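Local coordinates for protein thin, isoform D (PDB 6XG7) that probably acts in ubiquitin transfer as part of a longer RING-finger protein, this chain being its NHL-repeat beta-propeller, a protein-binding region, at residues Q105-D110 / H114-L119; Q23-K28 / V286-N291; I192-S195 / R199-V202. One frame throughout, in Å; residues are numbered along the deposited sequence.

Interaction 1 of 3, residues Q105-D110 / H114-L119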
ATOM      1  N   GLN A 105     -15.435   3.590  -2.861  1.00 14.77           N
ATOM      2  CA  GLN A 105     -15.528   2.605  -1.793  1.00 14.56           C
ATOM      3  C   GLN A 105     -14.158   2.369  -1.177  1.00 11.98           C
ATOM      4  O   GLN A 105     -13.137   2.441  -1.853  1.00 12.30           O
ATOM      5  CB  GLN A 105     -16.082   1.286  -2.335  1.00 16.44           C
ATOM      6  CG  GLN A 105     -17.502   1.429  -2.873  1.00 18.18           C
ATOM      7  CD  GLN A 105     -18.033   0.180  -3.526  1.00 20.89           C
ATOM      8  OE1 GLN A 105     -17.288  -0.636  -4.071  1.00 22.36           O
ATOM      9  NE2 GLN A 105     -19.350   0.039  -3.497  1.00 23.12           N
ATOM     10  N   TYR A 106     -14.159   2.101   0.126  1.00 11.64           N
ATOM     11  CA  TYR A 106     -12.952   1.740   0.858  1.00 11.64           C
ATOM     12  C   TYR A 106     -12.802   0.226   0.877  1.00 11.07           C
ATOM     13  O   TYR A 106     -13.749  -0.495   1.210  1.00 12.74           O
ATOM     14  CB  TYR A 106     -13.009   2.266   2.294  1.00 11.79           C
ATOM     15  CG  TYR A 106     -13.061   3.769   2.379  1.00 11.78           C
ATOM     16  CD1 TYR A 106     -11.906   4.508   2.393  1.00 12.18           C
ATOM     17  CD2 TYR A 106     -14.269   4.449   2.409  1.00 13.87           C
ATOM     18  CE1 TYR A 106     -11.939   5.892   2.448  1.00 12.93           C
ATOM     19  CE2 TYR A 106     -14.315   5.831   2.459  1.00 13.69           C
ATOM     20  CZ  TYR A 106     -13.144   6.553   2.486  1.00 13.34           C
ATOM     21  OH  TYR A 106     -13.142   7.931   2.519  1.00 17.11           O
ATOM     22  N   ILE A 107     -11.620  -0.244   0.515  1.00 10.42           N
ATOM     23  CA  ILE A 107     -11.281  -1.662   0.517  1.00 10.62           C
ATOM     24  C   ILE A 107     -10.194  -1.847   1.566  1.00  9.62           C
ATOM     25  O   ILE A 107      -9.114  -1.257   1.450  1.00 10.49           O
ATOM     26  CB  ILE A 107     -10.764  -2.127  -0.855  1.00 11.72           C
ATOM     27  CG1 ILE A 107     -11.568  -1.524  -2.019  1.00 18.59           C
ATOM     28  CG2 ILE A 107     -10.659  -3.641  -0.887  1.00 12.71           C
ATOM     29  CD1 ILE A 107     -13.004  -1.867  -2.028  1.00 20.24           C
ATOM     30  N   ILE A 108     -10.456  -2.690   2.569  1.00 10.41           N
ATOM     31  CA  ILE A 108      -9.563  -2.849   3.715  1.00 10.81           C
ATOM     32  C   ILE A 108      -9.105  -4.295   3.813  1.00 10.17           C
ATOM     33  O   ILE A 108      -9.929  -5.223   3.801  1.00 11.03           O
ATOM     34  CB  ILE A 108     -10.253  -2.442   5.032  1.00 13.14           C
ATOM     35  CG1 ILE A 108     -10.328  -0.925   5.188  1.00 18.54           C
ATOM     36  CG2 ILE A 108      -9.481  -2.985   6.243  1.00 14.82           C
ATOM     37  CD1 ILE A 108     -11.307  -0.290   4.375  1.00 21.40           C
ATOM     38  N   ALA A 109      -7.795  -4.483   3.950  1.00 10.24           N
ATOM     39  CA  ALA A 109      -7.232  -5.793   4.263  1.00 11.02           C
ATOM     40  C   ALA A 109      -7.195  -5.930   5.782  1.00 10.75           C
ATOM     41  O   ALA A 109      -6.382  -5.296   6.467  1.00 12.17           O
ATOM     42  CB  ALA A 109      -5.849  -5.954   3.644  1.00 11.99           C
ATOM     43  N   ASP A 110      -8.092  -6.759   6.304  1.00 10.78           N
ATOM     44  CA  ASP A 110      -8.320  -6.883   7.742  1.00 10.47           C
ATOM     45  C   ASP A 110      -7.444  -8.021   8.254  1.00 10.21           C
ATOM     46  O   ASP A 110      -7.883  -9.142   8.472  1.00 11.31           O
ATOM     47  CB  ASP A 110      -9.807  -7.126   7.976  1.00 11.29           C
ATOM     48  CG  ASP A 110     -10.207  -7.021   9.412  1.00 12.76           C
ATOM     49  OD1 ASP A 110      -9.351  -6.671  10.258  1.00 14.04           O
ATOM     50  OD2 ASP A 110     -11.401  -7.292   9.695  1.00 13.07           O
ATOM     51  N   HIS A 114      -8.175 -12.113   8.640  1.00  9.85           N
ATOM     52  CA  HIS A 114      -7.951 -12.875   7.413  1.00  9.28           C
ATOM     53  C   HIS A 114      -9.109 -12.705   6.439  1.00  8.95           C
ATOM     54  O   HIS A 114      -9.631 -13.667   5.864  1.00 10.68           O
ATOM     55  CB  HIS A 114      -7.653 -14.336   7.720  1.00 10.34           C
ATOM     56  CG  HIS A 114      -6.516 -14.487   8.671  1.00  9.92           C
ATOM     57  ND1 HIS A 114      -5.200 -14.519   8.263  1.00 10.22           N
ATOM     58  CD2 HIS A 114      -6.500 -14.559  10.024  1.00 11.40           C
ATOM     59  CE1 HIS A 114      -4.423 -14.625   9.327  1.00 10.18           C
ATOM     60  NE2 HIS A 114      -5.188 -14.655  10.405  1.00 10.63           N
ATOM     61  N   ARG A 115      -9.467 -11.447   6.194  1.00  9.41           N
ATOM     62  CA  ARG A 115     -10.575 -11.128   5.309  1.00  9.98           C
ATOM     63  C   ARG A 115     -10.359  -9.741   4.721  1.00  9.21           C
ATOM     64  O   ARG A 115      -9.550  -8.949   5.211  1.00  9.81           O
ATOM     65  CB  ARG A 115     -11.922 -11.189   6.053  1.00 10.06           C
ATOM     66  CG  ARG A 115     -12.054 -10.107   7.104  1.00 10.14           C
ATOM     67  CD  ARG A 115     -13.324 -10.232   7.938  1.00 12.12           C
ATOM     68  NE  ARG A 115     -13.377  -9.231   9.005  1.00 11.80           N
ATOM     69  CZ  ARG A 115     -14.384  -9.092   9.862  1.00 12.46           C
ATOM     70  NH1 ARG A 115     -15.466  -9.847   9.749  1.00 14.60           N
ATOM     71  NH2 ARG A 115     -14.302  -8.179  10.824  1.00 12.74           N
ATOM     72  N   ILE A 116     -11.127  -9.457   3.676  1.00  9.59           N
ATOM     73  CA  ILE A 116     -11.251  -8.134   3.076  1.00  9.56           C
ATOM     74  C   ILE A 116     -12.624  -7.583   3.431  1.00 10.24           C
ATOM     75  O   ILE A 116     -13.618  -8.322   3.408  1.00 10.47           O
ATOM     76  CB  ILE A 116     -11.116  -8.220   1.539  1.00 10.35           C
ATOM     77  CG1 ILE A 116      -9.810  -8.906   1.111  1.00 11.32           C
ATOM     78  CG2 ILE A 116     -11.241  -6.823   0.921  1.00 11.84           C
ATOM     79  CD1 ILE A 116      -8.567  -8.314   1.680  1.00 12.49           C
ATOM     80  N   GLN A 117     -12.688  -6.281   3.708  1.00 10.32           N
ATOM     81  CA  GLN A 117     -13.964  -5.597   3.884  1.00 10.88           C
ATOM     82  C   GLN A 117     -14.096  -4.460   2.878  1.00 11.03           C
ATOM     83  O   GLN A 117     -13.122  -3.774   2.556  1.00 12.15           O
ATOM     84  CB  GLN A 117     -14.149  -5.069   5.312  1.00 11.54           C
ATOM     85  CG  GLN A 117     -14.195  -6.156   6.354  1.00 12.67           C
ATOM     86  CD  GLN A 117     -14.652  -5.645   7.698  1.00 13.54           C
ATOM     87  OE1 GLN A 117     -15.747  -5.108   7.834  1.00 14.88           O
ATOM     88  NE2 GLN A 117     -13.798  -5.782   8.695  1.00 12.60           N
ATOM     89  N   VAL A 118     -15.308  -4.302   2.365  1.00 11.32           N
ATOM     90  CA  VAL A 118     -15.667  -3.218   1.470  1.00 11.41           C
ATOM     91  C   VAL A 118     -16.679  -2.334   2.182  1.00 12.59           C
ATOM     92  O   VAL A 118     -17.705  -2.819   2.671  1.00 12.32           O
ATOM     93  CB  VAL A 118     -16.244  -3.746   0.146  1.00 13.50           C
ATOM     94  CG1 VAL A 118     -16.569  -2.597  -0.773  1.00 14.37           C
ATOM     95  CG2 VAL A 118     -15.305  -4.737  -0.515  1.00 14.92           C
ATOM     96  N   LEU A 119     -16.395  -1.039   2.233  1.00 12.87           N
ATOM     97  CA  LEU A 119     -17.269  -0.059   2.856  1.00 14.17           C
ATOM     98  C   LEU A 119     -17.620   1.007   1.828  1.00 15.55           C
ATOM     99  O   LEU A 119     -16.847   1.279   0.914  1.00 16.56           O
ATOM    100  CB  LEU A 119     -16.596   0.547   4.089  1.00 17.19           C
ATOM    101  CG  LEU A 119     -16.151  -0.492   5.140  1.00 21.36           C
ATOM    102  CD1 LEU A 119     -14.654  -0.735   5.021  1.00 24.07           C
ATOM    103  CD2 LEU A 119     -16.524  -0.061   6.550  1.00 24.49           C
TER
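Tyr106-Asp110 and Arg115-Leu119 are the antiparallel arms of a beta hairpin, their axes 4.8 Å apart, with Tyr106-Leu119, Ile108-Gln117 and Asp110-Arg115 as the hydrogen-bonded pairs. On the face that carries these pairs, Asp110 OD2 collects two neighbours from the other strand. Arg115 grips it side-on with two nitrogens, NE at 2.9 Å and NH2 at 3.2 Å from Asp110 OD2, both bonds lying in the guanidinium plane, from which the carboxylate is turned 33°. From above the carboxylate, Gln117 NE2 adds a bond of 3.0 Å to Asp110 OD2, and Gln117 CD lies over one face of the guanidinium, near its rim. A chi1 of -169° swings the carboxylate across to both partners; OD2 also accepts from Asn113 ND2 in the turn. Further along this face, the CD1 methyls of Ile108 and Leu119 press together at a tight 3.4 Å. On the other face, Ile107 CD1 lies 3.8 Å from Val118 CG1, and Ile107 CG2 meets Ile116 CG2 at 3.7 Å. Gln117 NE2 also bonds Glu91 O, and Asp110 OD1 takes Asp93 N. The hairpin is the middle of a four-stranded propeller blade between strands 98-100 and 125-129; Ile107 and Ile116 face strand 142-147 of the next sheet.

Interaction 2 of 3, residues Q23-K28 / V286-N291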
ATOM      1  N   GLN A  23      10.167  16.239 -13.621  1.00 19.57           N
ATOM      2  CA  GLN A  23      10.779  17.354 -12.898  1.00 20.85           C
ATOM      3  C   GLN A  23      10.239  17.449 -11.472  1.00 19.40           C
ATOM      4  O   GLN A  23      10.992  17.681 -10.521  1.00 19.51           O
ATOM      5  CB  GLN A  23      10.532  18.661 -13.648  1.00 23.62           C
ATOM      6  N   VAL A  24       8.933  17.280 -11.307  1.00 17.77           N
ATOM      7  CA  VAL A  24       8.346  17.283  -9.970  1.00 16.36           C
ATOM      8  C   VAL A  24       8.985  16.210  -9.094  1.00 15.41           C
ATOM      9  O   VAL A  24       9.290  16.452  -7.921  1.00 17.01           O
ATOM     10  CB  VAL A  24       6.819  17.117 -10.088  1.00 19.07           C
ATOM     11  CG1 VAL A  24       6.185  16.864  -8.749  1.00 19.65           C
ATOM     12  CG2 VAL A  24       6.211  18.351 -10.762  1.00 21.53           C
ATOM     13  N   TYR A  25       9.219  15.016  -9.653  1.00 14.46           N
ATOM     14  CA  TYR A  25       9.788  13.926  -8.862  1.00 13.59           C
ATOM     15  C   TYR A  25      11.272  14.152  -8.589  1.00 14.91           C
ATOM     16  O   TYR A  25      11.753  13.844  -7.497  1.00 16.03           O
ATOM     17  CB  TYR A  25       9.535  12.564  -9.530  1.00 14.08           C
ATOM     18  CG  TYR A  25       8.051  12.251  -9.698  1.00 13.30           C
ATOM     19  CD1 TYR A  25       7.104  12.690  -8.769  1.00 12.74           C
ATOM     20  CD2 TYR A  25       7.586  11.527 -10.797  1.00 13.98           C
ATOM     21  CE1 TYR A  25       5.744  12.421  -8.931  1.00 13.18           C
ATOM     22  CE2 TYR A  25       6.237  11.258 -10.963  1.00 13.40           C
ATOM     23  CZ  TYR A  25       5.327  11.699 -10.026  1.00 13.50           C
ATOM     24  OH  TYR A  25       3.986  11.441 -10.197  1.00 14.94           O
ATOM     25  N   LEU A  26      12.018  14.715  -9.548  1.00 15.39           N
ATOM     26  CA  LEU A  26      13.435  14.968  -9.301  1.00 16.75           C
ATOM     27  C   LEU A  26      13.663  15.984  -8.184  1.00 17.70           C
ATOM     28  O   LEU A  26      14.726  15.956  -7.548  1.00 19.42           O
ATOM     29  CB  LEU A  26      14.130  15.392 -10.587  1.00 18.41           C
ATOM     30  CG  LEU A  26      14.354  14.241 -11.575  1.00 22.12           C
ATOM     31  CD1 LEU A  26      14.784  14.760 -12.940  1.00 23.76           C
ATOM     32  CD2 LEU A  26      15.379  13.262 -11.035  1.00 24.07           C
ATOM     33  N   ARG A  27      12.691  16.862  -7.923  1.00 17.53           N
ATOM     34  CA  ARG A  27      12.807  17.860  -6.872  1.00 18.57           C
ATOM     35  C   ARG A  27      12.518  17.323  -5.475  1.00 18.78           C
ATOM     36  O   ARG A  27      12.818  18.020  -4.497  1.00 20.72           O
ATOM     37  CB  ARG A  27      11.815  19.003  -7.115  1.00 20.65           C
ATOM     38  CG  ARG A  27      12.120  19.920  -8.270  1.00 24.02           C
ATOM     39  CD  ARG A  27      10.886  20.746  -8.531  1.00 26.96           C
ATOM     40  NE  ARG A  27      11.030  21.707  -9.612  1.00 31.17           N
ATOM     41  CZ  ARG A  27      10.005  22.380 -10.126  1.00 34.69           C
ATOM     42  NH1 ARG A  27       8.778  22.183  -9.649  1.00 36.17           N
ATOM     43  NH2 ARG A  27      10.201  23.249 -11.105  1.00 36.41           N
ATOM     44  N   LYS A  28      11.925  16.137  -5.346  1.00 17.15           N
ATOM     45  CA  LYS A  28      11.467  15.665  -4.041  1.00 15.84           C
ATOM     46  C   LYS A  28      12.609  15.520  -3.047  1.00 16.28           C
ATOM     47  O   LYS A  28      13.660  14.953  -3.363  1.00 18.46           O
ATOM     48  CB  LYS A  28      10.767  14.316  -4.193  1.00 16.74           C
ATOM     49  CG  LYS A  28       9.528  14.330  -5.065  1.00 17.90           C
ATOM     50  CD  LYS A  28       8.410  15.157  -4.448  1.00 16.72           C
ATOM     51  CE  LYS A  28       7.146  15.103  -5.314  1.00 16.94           C
ATOM     52  NZ  LYS A  28       6.189  16.176  -4.978  1.00 18.48           N
ATOM     53  N   VAL A 286       2.728   3.707   0.874  1.00  9.82           N
ATOM     54  CA  VAL A 286       3.057   4.893   0.096  1.00 10.60           C
ATOM     55  C   VAL A 286       1.903   5.114  -0.870  1.00 10.70           C
ATOM     56  O   VAL A 286       1.220   4.167  -1.271  1.00 11.86           O
ATOM     57  CB  VAL A 286       4.421   4.748  -0.626  1.00 12.59           C
ATOM     58  CG1 VAL A 286       4.369   3.675  -1.660  1.00 13.46           C
ATOM     59  CG2 VAL A 286       4.901   6.068  -1.228  1.00 15.58           C
ATOM     60  N   ALA A 287       1.659   6.375  -1.216  1.00 10.57           N
ATOM     61  CA  ALA A 287       0.611   6.719  -2.169  1.00 11.21           C
ATOM     62  C   ALA A 287       0.987   8.023  -2.866  1.00 12.17           C
ATOM     63  O   ALA A 287       1.892   8.736  -2.431  1.00 12.26           O
ATOM     64  CB  ALA A 287      -0.763   6.826  -1.473  1.00 11.95           C
ATOM     65  N   ILE A 288       0.287   8.326  -3.959  1.00 14.15           N
ATOM     66  CA  ILE A 288       0.603   9.474  -4.809  1.00 15.20           C
ATOM     67  C   ILE A 288      -0.682  10.244  -5.117  1.00 16.06           C
ATOM     68  O   ILE A 288      -1.666   9.663  -5.585  1.00 17.10           O
ATOM     69  CB  ILE A 288       1.365   9.026  -6.082  1.00 19.66           C
ATOM     70  CG1 ILE A 288       1.779  10.193  -6.973  1.00 21.24           C
ATOM     71  CG2 ILE A 288       0.591   8.013  -6.891  1.00 22.54           C
ATOM     72  CD1 ILE A 288       2.849  11.041  -6.391  1.00 22.29           C
ATOM     73  N   MET A 289      -0.685  11.544  -4.811  1.00 14.87           N
ATOM     74  CA  MET A 289      -1.816  12.405  -5.139  1.00 15.24           C
ATOM     75  C   MET A 289      -1.773  12.784  -6.614  1.00 16.27           C
ATOM     76  O   MET A 289      -0.753  12.652  -7.290  1.00 15.66           O
ATOM     77  CB  MET A 289      -1.773  13.711  -4.342  1.00 14.29           C
ATOM     78  CG  MET A 289      -2.106  13.615  -2.855  1.00 16.91           C
ATOM     79  SD  MET A 289      -2.060  15.229  -2.041  1.00 16.13           S
ATOM     80  CE  MET A 289      -2.425  14.805  -0.355  1.00 16.37           C
ATOM     81  N   SER A 290      -2.891  13.325  -7.097  1.00 17.48           N
ATOM     82  CA  SER A 290      -3.002  13.683  -8.507  1.00 18.53           C
ATOM     83  C   SER A 290      -2.036  14.785  -8.906  1.00 18.46           C
ATOM     84  O   SER A 290      -1.750  14.935 -10.096  1.00 21.49           O
ATOM     85  CB  SER A 290      -4.435  14.118  -8.828  1.00 20.55           C
ATOM     86  OG  SER A 290      -4.749  15.345  -8.192  1.00 22.05           O
ATOM     87  N   ASN A 291      -1.543  15.573  -7.958  1.00 18.75           N
ATOM     88  CA  ASN A 291      -0.609  16.656  -8.247  1.00 19.48           C
ATOM     89  C   ASN A 291       0.843  16.240  -8.052  1.00 20.16           C
ATOM     90  O   ASN A 291       1.743  17.091  -8.114  1.00 21.29           O
ATOM     91  CB  ASN A 291      -0.923  17.859  -7.359  1.00 20.78           C
ATOM     92  CG  ASN A 291      -0.877  17.512  -5.882  1.00 21.27           C
ATOM     93  OD1 ASN A 291      -0.314  16.493  -5.482  1.00 19.18           O
ATOM     94  ND2 ASN A 291      -1.465  18.365  -5.065  1.00 23.40           N
TER
HETATM   95  O   HOH W   1       3.869  17.509  -6.154  1.00 19.12           O
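Tyr25 and Ile288 meet end-on at the hydroxyl of the ring, one coming from the short N-terminal helix, the other from the end of strand 279-288, and theirs is the one apolar meeting of side chains here. Ile288 CD1 sits 4.0 Å from Tyr25 OH and 4.1 Å from Tyr25 CE1. With CG1 anti to the backbone N (chi1 -177°), Ile288 sends this branch out to the ring. Val24 adds only a loose brush, its CG1 4.5 Å from Asn291 O.

The polar link is through water. One molecule accepts from Lys28 NZ at 2.9 Å and donates to Asn291 O, also at 2.9 Å, extending the reach of the lysine beside its direct bond from NZ to Gly292 O. Lys28 NZ also forms a salt bridge with the C-terminal carboxylate of Phe307, which ties the start of the chain to its end. Tyr25 OH has its own partner in Asp242 OD2, and Phe248 and Tyr246 pack edge-to-face with its ring. The helix thus packs beside strands 266-273 and 279-288, just before strand 33-36 pairs with 303-306 as the outermost strand of the last blade, the "velcro" closure characteristic of beta-propellers.

Interaction 3 of 3, residues I192-S195 / R199-V202; sequences IAVS and RVIV
Ile192 extends its CD1 methyl obliquely across Val200, meeting CG1 of that valine at 3.7 Å, and its CG1 packs there too. A chi1 of -173° puts this arm of Ile192 on the far side from the backbone N and over Val200. Next along, Val194 and Val200 run alongside each other, their CG2 methyls 4.1 Å apart. These residues and Val202 share one face of the hairpin, where Tyr154 of strand 153-157 packs against Ile192, Val194 and Val200. Ala193 and Ile201 occupy the other face and meet Val241 of strand 239-241.

Ala193 and Ile201 make the hydrogen-bonded pair between the two antiparallel strands: Ile201 N reaches Ala193 O at 2.7 Å in a nearly straight bond, and Ala193 N returns one to Ile201 O. Towards the turn, Ser195 N bonds Arg199 O at 2.9 Å, while Ser195 OG accepts from Arg199 N at 3.0 Å. The hydroxyl thus takes the bond that the serine's own carbonyl would take if the ladder ran on regularly, and it also bonds Thr197 OG1 inside the turn. With an alanine here, Arg199 N would probably lose its acceptor and Thr197 OG1 a partner, leaving the turn freer to shift. Branched side chains fill the Ile192, Val194 and Val200 face, while the backbone groups of Ala193 and Ile201, the Ser195-Arg199 pair and Ser195 OG carry the polar bonding of the ladder and its turn.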
ATOM      1  N   ILE A 192       1.099  -3.681  -2.947  1.00 10.14           N
ATOM      2  CA  ILE A 192       0.707  -3.941  -4.324  1.00  9.89           C
ATOM      3  C   ILE A 192       0.120  -2.685  -4.951  1.00 10.09           C
ATOM      4  O   ILE A 192      -0.519  -1.862  -4.290  1.00 11.59           O
ATOM      5  CB  ILE A 192      -0.281  -5.142  -4.363  1.00 10.81           C
ATOM      6  CG1 ILE A 192      -0.613  -5.593  -5.782  1.00 13.08           C
ATOM      7  CG2 ILE A 192      -1.559  -4.817  -3.567  1.00 11.78           C
ATOM      8  CD1 ILE A 192      -1.275  -6.973  -5.764  1.00 13.89           C
ATOM      9  N   ALA A 193       0.303  -2.564  -6.262  1.00 10.30           N
ATOM     10  CA  ALA A 193      -0.270  -1.484  -7.051  1.00 11.82           C
ATOM     11  C   ALA A 193      -0.561  -2.040  -8.437  1.00 11.25           C
ATOM     12  O   ALA A 193       0.088  -2.981  -8.886  1.00 13.32           O
ATOM     13  CB  ALA A 193       0.682  -0.290  -7.153  1.00 13.00           C
ATOM     14  N   VAL A 194      -1.546  -1.469  -9.109  1.00 10.88           N
ATOM     15  CA  VAL A 194      -1.893  -1.867 -10.469  1.00 12.05           C
ATOM     16  C   VAL A 194      -1.890  -0.621 -11.348  1.00 12.62           C
ATOM     17  O   VAL A 194      -2.556   0.371 -11.036  1.00 14.77           O
ATOM     18  CB  VAL A 194      -3.253  -2.588 -10.538  1.00 13.44           C
ATOM     19  CG1 VAL A 194      -3.585  -2.959 -11.974  1.00 16.03           C
ATOM     20  CG2 VAL A 194      -3.230  -3.844  -9.704  1.00 16.81           C
ATOM     21  N   SER A 195      -1.140  -0.680 -12.445  1.00 13.55           N
ATOM     22  CA  SER A 195      -0.966   0.453 -13.340  1.00 13.28           C
ATOM     23  C   SER A 195      -2.122   0.565 -14.343  1.00 13.86           C
ATOM     24  O   SER A 195      -2.902  -0.370 -14.548  1.00 16.13           O
ATOM     25  CB  SER A 195       0.340   0.297 -14.115  1.00 13.67           C
ATOM     26  OG  SER A 195       0.245  -0.800 -14.999  1.00 16.14           O
ATOM     27  N   ARG A 199      -0.525  -3.646 -15.289  1.00 15.25           N
ATOM     28  CA  ARG A 199       0.578  -4.366 -14.679  1.00 16.28           C
ATOM     29  C   ARG A 199       0.366  -4.359 -13.174  1.00 14.06           C
ATOM     30  O   ARG A 199      -0.015  -3.336 -12.599  1.00 16.15           O
ATOM     31  CB  ARG A 199       1.907  -3.706 -15.040  1.00 17.44           C
ATOM     32  CG  ARG A 199       2.173  -3.754 -16.526  1.00 19.56           C
ATOM     33  CD  ARG A 199       3.396  -2.980 -16.898  1.00 23.76           C
ATOM     34  NE  ARG A 199       3.627  -3.066 -18.331  1.00 29.25           N
ATOM     35  CZ  ARG A 199       4.741  -2.677 -18.927  1.00 33.04           C
ATOM     36  NH1 ARG A 199       5.739  -2.180 -18.205  1.00 34.34           N
ATOM     37  NH2 ARG A 199       4.859  -2.793 -20.244  1.00 34.71           N
ATOM     38  N   VAL A 200       0.607  -5.508 -12.555  1.00 12.91           N
ATOM     39  CA  VAL A 200       0.454  -5.704 -11.121  1.00 12.34           C
ATOM     40  C   VAL A 200       1.848  -5.662 -10.511  1.00 12.17           C
ATOM     41  O   VAL A 200       2.696  -6.515 -10.789  1.00 13.23           O
ATOM     42  CB  VAL A 200      -0.253  -7.028 -10.812  1.00 13.09           C
ATOM     43  CG1 VAL A 200      -0.433  -7.172  -9.317  1.00 15.52           C
ATOM     44  CG2 VAL A 200      -1.564  -7.090 -11.551  1.00 15.27           C
ATOM     45  N   ILE A 201       2.088  -4.647  -9.692  1.00 11.77           N
ATOM     46  CA  ILE A 201       3.399  -4.328  -9.140  1.00 11.19           C
ATOM     47  C   ILE A 201       3.388  -4.760  -7.681  1.00 11.13           C
ATOM     48  O   ILE A 201       2.585  -4.257  -6.894  1.00 11.58           O
ATOM     49  CB  ILE A 201       3.675  -2.822  -9.268  1.00 11.72           C
ATOM     50  CG1 ILE A 201       3.604  -2.381 -10.736  1.00 15.35           C
ATOM     51  CG2 ILE A 201       5.002  -2.468  -8.612  1.00 13.89           C
ATOM     52  CD1 ILE A 201       3.202  -0.922 -10.882  1.00 17.84           C
ATOM     53  N   VAL A 202       4.254  -5.699  -7.326  1.00 11.39           N
ATOM     54  CA  VAL A 202       4.239  -6.342  -6.014  1.00 11.74           C
ATOM     55  C   VAL A 202       5.574  -6.122  -5.316  1.00 10.64           C
ATOM     56  O   VAL A 202       6.631  -6.391  -5.896  1.00 11.10           O
ATOM     57  CB  VAL A 202       3.948  -7.851  -6.142  1.00 12.14           C
ATOM     58  CG1 VAL A 202       3.952  -8.515  -4.758  1.00 13.50           C
ATOM     59  CG2 VAL A 202       2.630  -8.082  -6.891  1.00 14.18           C
TER

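How the interactions relate
The three contacts are spread round the ring of the propeller. Interactions 1 and 3 are hairpins within different NHL repeats, in series along the chain, with centres about 18 Å apart and nearest atoms about 8 Å apart. Both are nested within the long loop that interaction 2 closes by bringing the chain's start to its last repeat. Interaction 2 lies on the opposite side of the chain's centre from interaction 1, about 27 Å between centres, and its centre is about 18 Å from that of interaction 3. None touches another. A tetraethylene glycol lies about 6 Å from the side chain of Ile288, and one about 6 Å from that of Ser195; a sulfate is about 6 Å from the side chain of Ala193, all probably from crystallisation.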